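Local coordinates for protein 2-hydroxyisocaproyl-CoA dehydratase activator (Clostridium difficile, PDB 4EHT) that passes one electron from its [4Fe-4S] cluster to 2-hydroxyisocaproyl-CoA dehydratase while hydrolysing ATP, switching that enzyme on for L-leucine fermentation, at residues A[130-135]-A[190-195]. Numbering follows the deposited sequence.
Sequences GRFLDV and HTSVAK. With ADP (adenosine-5'-diphosphate), chain D.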
ATOM      1  N   GLY A 130      -1.565  11.296  -2.508  1.00 25.97           N
ATOM      2  CA  GLY A 130      -0.861  11.690  -3.717  1.00 25.79           C
ATOM      3  C   GLY A 130       0.070  10.628  -4.284  1.00 27.39           C
ATOM      4  O   GLY A 130       0.298  10.585  -5.496  1.00 27.34           O
ATOM      5  N   ARG A 131       0.620   9.774  -3.428  1.00 28.55           N
ATOM      6  CA  ARG A 131       1.542   8.736  -3.889  1.00 25.90           C
ATOM      7  C   ARG A 131       0.833   7.770  -4.826  1.00 25.26           C
ATOM      8  O   ARG A 131       1.384   7.346  -5.827  1.00 26.54           O
ATOM      9  CB  ARG A 131       2.127   7.964  -2.702  1.00 30.03           C
ATOM     10  CG  ARG A 131       2.978   6.763  -3.117  1.00 28.58           C
ATOM     11  CD  ARG A 131       4.234   7.205  -3.844  1.00 36.83           C
ATOM     12  NE  ARG A 131       4.958   8.169  -3.038  1.00 45.68           N
ATOM     13  CZ  ARG A 131       5.973   7.870  -2.234  1.00 54.49           C
ATOM     14  NH1 ARG A 131       6.417   6.620  -2.142  1.00 43.00           N
ATOM     15  NH2 ARG A 131       6.553   8.832  -1.527  1.00 55.37           N
ATOM     16  N   PHE A 132      -0.402   7.427  -4.495  1.00 19.29           N
ATOM     17  CA  PHE A 132      -1.212   6.565  -5.360  1.00 19.47           C
ATOM     18  C   PHE A 132      -1.344   7.189  -6.762  1.00 24.24           C
ATOM     19  O   PHE A 132      -1.225   6.509  -7.798  1.00 23.49           O
ATOM     20  CB  PHE A 132      -2.594   6.413  -4.720  1.00 19.25           C
ATOM     21  CG  PHE A 132      -3.569   5.557  -5.509  1.00 18.21           C
ATOM     22  CD1 PHE A 132      -4.430   6.137  -6.442  1.00 20.61           C
ATOM     23  CD2 PHE A 132      -3.672   4.188  -5.265  1.00 21.99           C
ATOM     24  CE1 PHE A 132      -5.357   5.343  -7.150  1.00 25.20           C
ATOM     25  CE2 PHE A 132      -4.587   3.390  -5.956  1.00 26.59           C
ATOM     26  CZ  PHE A 132      -5.434   3.962  -6.904  1.00 25.04           C
ATOM     27  N   LEU A 133      -1.579   8.492  -6.789  1.00 27.86           N
ATOM     28  CA  LEU A 133      -1.767   9.196  -8.052  1.00 31.41           C
ATOM     29  C   LEU A 133      -0.452   9.305  -8.803  1.00 32.91           C
ATOM     30  O   LEU A 133      -0.410   9.193 -10.032  1.00 29.68           O
ATOM     31  CB  LEU A 133      -2.375  10.595  -7.808  1.00 29.18           C
ATOM     32  CG  LEU A 133      -3.808  10.564  -7.275  1.00 25.21           C
ATOM     33  CD1 LEU A 133      -4.274  11.946  -6.777  1.00 24.27           C
ATOM     34  CD2 LEU A 133      -4.785  10.012  -8.359  1.00 24.44           C
ATOM     35  N   ASP A 134       0.622   9.524  -8.053  1.00 32.46           N
ATOM     36  CA  ASP A 134       1.950   9.653  -8.628  1.00 36.18           C
ATOM     37  C   ASP A 134       2.365   8.333  -9.277  1.00 33.92           C
ATOM     38  O   ASP A 134       2.839   8.319 -10.416  1.00 38.82           O
ATOM     39  CB  ASP A 134       2.953  10.133  -7.558  1.00 38.02           C
ATOM     40  CG  ASP A 134       2.580  11.519  -6.975  1.00 57.65           C
ATOM     41  OD1 ASP A 134       1.724  12.241  -7.565  1.00 48.54           O
ATOM     42  OD2 ASP A 134       3.144  11.887  -5.916  1.00 60.66           O
ATOM     43  N   VAL A 135       2.134   7.220  -8.582  1.00 33.51           N
ATOM     44  CA  VAL A 135       2.364   5.885  -9.152  1.00 33.39           C
ATOM     45  C   VAL A 135       1.533   5.612 -10.411  1.00 33.78           C
ATOM     46  O   VAL A 135       2.047   5.091 -11.406  1.00 30.68           O
ATOM     47  CB  VAL A 135       2.055   4.773  -8.117  1.00 39.96           C
ATOM     48  CG1 VAL A 135       1.895   3.413  -8.803  1.00 39.30           C
ATOM     49  CG2 VAL A 135       3.156   4.712  -7.064  1.00 38.94           C
ATOM     50  N   HIS A 190      -9.360   8.233  -9.942  1.00 18.01           N
ATOM     51  CA  HIS A 190      -9.801   9.329  -9.094  1.00 21.76           C
ATOM     52  C   HIS A 190     -10.834   8.818  -8.141  1.00 19.85           C
ATOM     53  O   HIS A 190     -10.871   9.207  -6.968  1.00 22.61           O
ATOM     54  CB  HIS A 190     -10.396  10.465  -9.943  1.00 22.04           C
ATOM     55  CG  HIS A 190      -9.365  11.250 -10.691  1.00 24.84           C
ATOM     56  ND1 HIS A 190      -9.676  12.063 -11.761  1.00 24.35           N
ATOM     57  CD2 HIS A 190      -8.020  11.339 -10.526  1.00 23.99           C
ATOM     58  CE1 HIS A 190      -8.567  12.621 -12.223  1.00 28.14           C
ATOM     59  NE2 HIS A 190      -7.550  12.194 -11.494  1.00 27.43           N
ATOM     60  N   THR A 191     -11.680   7.921  -8.630  1.00 17.62           N
ATOM     61  CA  THR A 191     -12.722   7.374  -7.776  1.00 21.23           C
ATOM     62  C   THR A 191     -12.108   6.535  -6.620  1.00 27.57           C
ATOM     63  O   THR A 191     -12.606   6.569  -5.504  1.00 21.59           O
ATOM     64  CB  THR A 191     -13.736   6.554  -8.611  1.00 23.29           C
ATOM     65  OG1 THR A 191     -14.530   7.463  -9.385  1.00 23.12           O
ATOM     66  CG2 THR A 191     -14.655   5.719  -7.711  1.00 22.31           C
ATOM     67  N   SER A 192     -11.031   5.800  -6.881  1.00 25.92           N
ATOM     68  CA  SER A 192     -10.396   5.007  -5.811  1.00 26.69           C
ATOM     69  C   SER A 192      -9.926   5.930  -4.670  1.00 21.64           C
ATOM     70  O   SER A 192     -10.135   5.634  -3.498  1.00 21.85           O
ATOM     71  CB  SER A 192      -9.189   4.214  -6.334  1.00 24.19           C
ATOM     72  OG  SER A 192      -9.572   3.227  -7.286  1.00 29.84           O
ATOM     73  N   VAL A 193      -9.255   7.018  -5.017  1.00 19.46           N
ATOM     74  CA  VAL A 193      -8.766   7.967  -4.000  1.00 21.92           C
ATOM     75  C   VAL A 193      -9.946   8.557  -3.216  1.00 21.00           C
ATOM     76  O   VAL A 193      -9.936   8.603  -1.979  1.00 17.18           O
ATOM     77  CB  VAL A 193      -7.931   9.113  -4.641  1.00 24.46           C
ATOM     78  CG1 VAL A 193      -7.575  10.197  -3.589  1.00 23.26           C
ATOM     79  CG2 VAL A 193      -6.698   8.560  -5.300  1.00 24.20           C
ATOM     80  N   ALA A 194     -10.978   9.000  -3.933  1.00 20.13           N
ATOM     81  CA  ALA A 194     -12.133   9.625  -3.304  1.00 25.78           C
ATOM     82  C   ALA A 194     -12.873   8.675  -2.376  1.00 21.85           C
ATOM     83  O   ALA A 194     -13.388   9.102  -1.349  1.00 22.41           O
ATOM     84  CB  ALA A 194     -13.108  10.200  -4.380  1.00 20.25           C
ATOM     85  N   LYS A 195     -12.972   7.395  -2.738  1.00 21.56           N
ATOM     86  CA  LYS A 195     -13.651   6.449  -1.858  1.00 24.16           C
ATOM     87  C   LYS A 195     -12.889   6.326  -0.538  1.00 23.40           C
ATOM     88  O   LYS A 195     -13.490   6.319   0.531  1.00 23.67           O
ATOM     89  CB  LYS A 195     -13.802   5.073  -2.503  1.00 24.72           C
ATOM     90  CG  LYS A 195     -14.981   5.054  -3.539  1.00 35.90           C
ATOM     91  CD  LYS A 195     -15.103   3.735  -4.275  1.00 55.19           C
ATOM     92  CE  LYS A 195     -16.373   3.721  -5.132  1.00 74.15           C
ATOM     93  NZ  LYS A 195     -16.415   2.602  -6.118  1.00 78.26           N
TER
HETATM   94  PB  ADP D 302       3.096  17.456   1.620  1.00 29.45           P
HETATM   95  O1B ADP D 302       4.514  17.606   1.166  1.00 31.52           O
HETATM   96  O2B ADP D 302       2.797  16.214   2.414  1.00 26.73           O
HETATM   97  O3B ADP D 302       2.503  18.659   2.313  1.00 26.19           O
HETATM   98  PA  ADP D 302       1.473  18.450  -0.582  1.00 28.56           P
HETATM   99  O1A ADP D 302       2.521  19.457  -0.958  1.00 30.12           O
HETATM  100  O2A ADP D 302       0.242  18.909   0.142  1.00 25.33           O
HETATM  101  O3A ADP D 302       2.243  17.263   0.240  1.00 27.65           O
HETATM  102  O5' ADP D 302       1.025  17.704  -1.912  1.00 30.52           O
HETATM  103  C5' ADP D 302       1.947  16.938  -2.659  1.00 28.15           C
HETATM  104  C4' ADP D 302       1.150  16.187  -3.717  1.00 28.55           C
HETATM  105  O4' ADP D 302       0.428  17.078  -4.575  1.00 31.73           O
HETATM  106  C3' ADP D 302       2.089  15.378  -4.601  1.00 33.24           C
HETATM  107  O3' ADP D 302       1.724  14.003  -4.522  1.00 31.30           O
HETATM  108  C2' ADP D 302       1.876  15.965  -5.985  1.00 40.29           C
HETATM  109  O2' ADP D 302       1.991  15.044  -7.067  1.00 41.70           O
HETATM  110  C1' ADP D 302       0.490  16.576  -5.911  1.00 37.62           C
HETATM  111  N9  ADP D 302       0.439  17.686  -6.866  1.00 36.16           N
HETATM  112  C8  ADP D 302       1.330  18.698  -6.864  1.00 35.90           C
HETATM  113  N7  ADP D 302       1.042  19.586  -7.848  1.00 36.67           N
HETATM  114  C5  ADP D 302      -0.053  19.134  -8.502  1.00 34.41           C
HETATM  115  C6  ADP D 302      -0.860  19.605  -9.649  1.00 34.42           C
HETATM  116  N6  ADP D 302      -0.515  20.764 -10.268  1.00 31.28           N
HETATM  117  N1  ADP D 302      -1.933  18.860 -10.032  1.00 37.11           N
HETATM  118  C2  ADP D 302      -2.236  17.707  -9.386  1.00 39.50           C
HETATM  119  N3  ADP D 302      -1.529  17.213  -8.337  1.00 32.85           N
HETATM  120  C4  ADP D 302      -0.445  17.870  -7.853  1.00 35.93           C
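Phe132 and Leu133, neighbours on helix 130-140, receive Val193 of helix 182-204 between them. From the valine backbone, CB points toward the other helix and splits into two methyls; CG2, set anti to the carbonyl carbon and beside the backbone N, does the touching. That methyl lies 3.5 Å from Phe132 CD1, approaching the ring obliquely, and 3.9 Å from Leu133 CD2, so one carbon serves both residues. The valine and phenylalanine side chains run by one another with opposed headings, whereas the leucine crosses the valine almost perpendicularly.

The phenylalanine is extended, with CG anti to its backbone N (chi1 179°), which carries the ring past the valine to the preceding residue, Ser192: Phe132 CZ meets Ser192 CB at 3.8 Å, while the serine OG is bonded back to Gly188 O within its own helix. The Phe132 side chain lies about 7 Å from the [4Fe-4S] cluster. Leu133 packs at the other end of the contact, near His190. Its CD2 comes up at the edge of the His190 imidazole, near the ring plane, 4.1 Å from CD2 of the histidine. The whole contact is apolar packing, largely buried, between antiparallel segments whose axes lie 10.4 Å apart at 168°. Helices 165-177 and 220-230 extend it, the first through Thr165 and Ala168 against Phe132, the second through Ile222 against His190 and Val193.

On the nucleotide side of helix 130-140, Asp134 grips both ribose hydroxyls of ADP: OD1 accepts from O2' and OD2 from O3', each at 2.9 Å. As a worked example of two-faced helix use, one helix thus offers apolar residues to its neighbour and a ribose-binding carboxylate to the nucleotide, within the actin-like (ASKHA) nucleotide-binding fold.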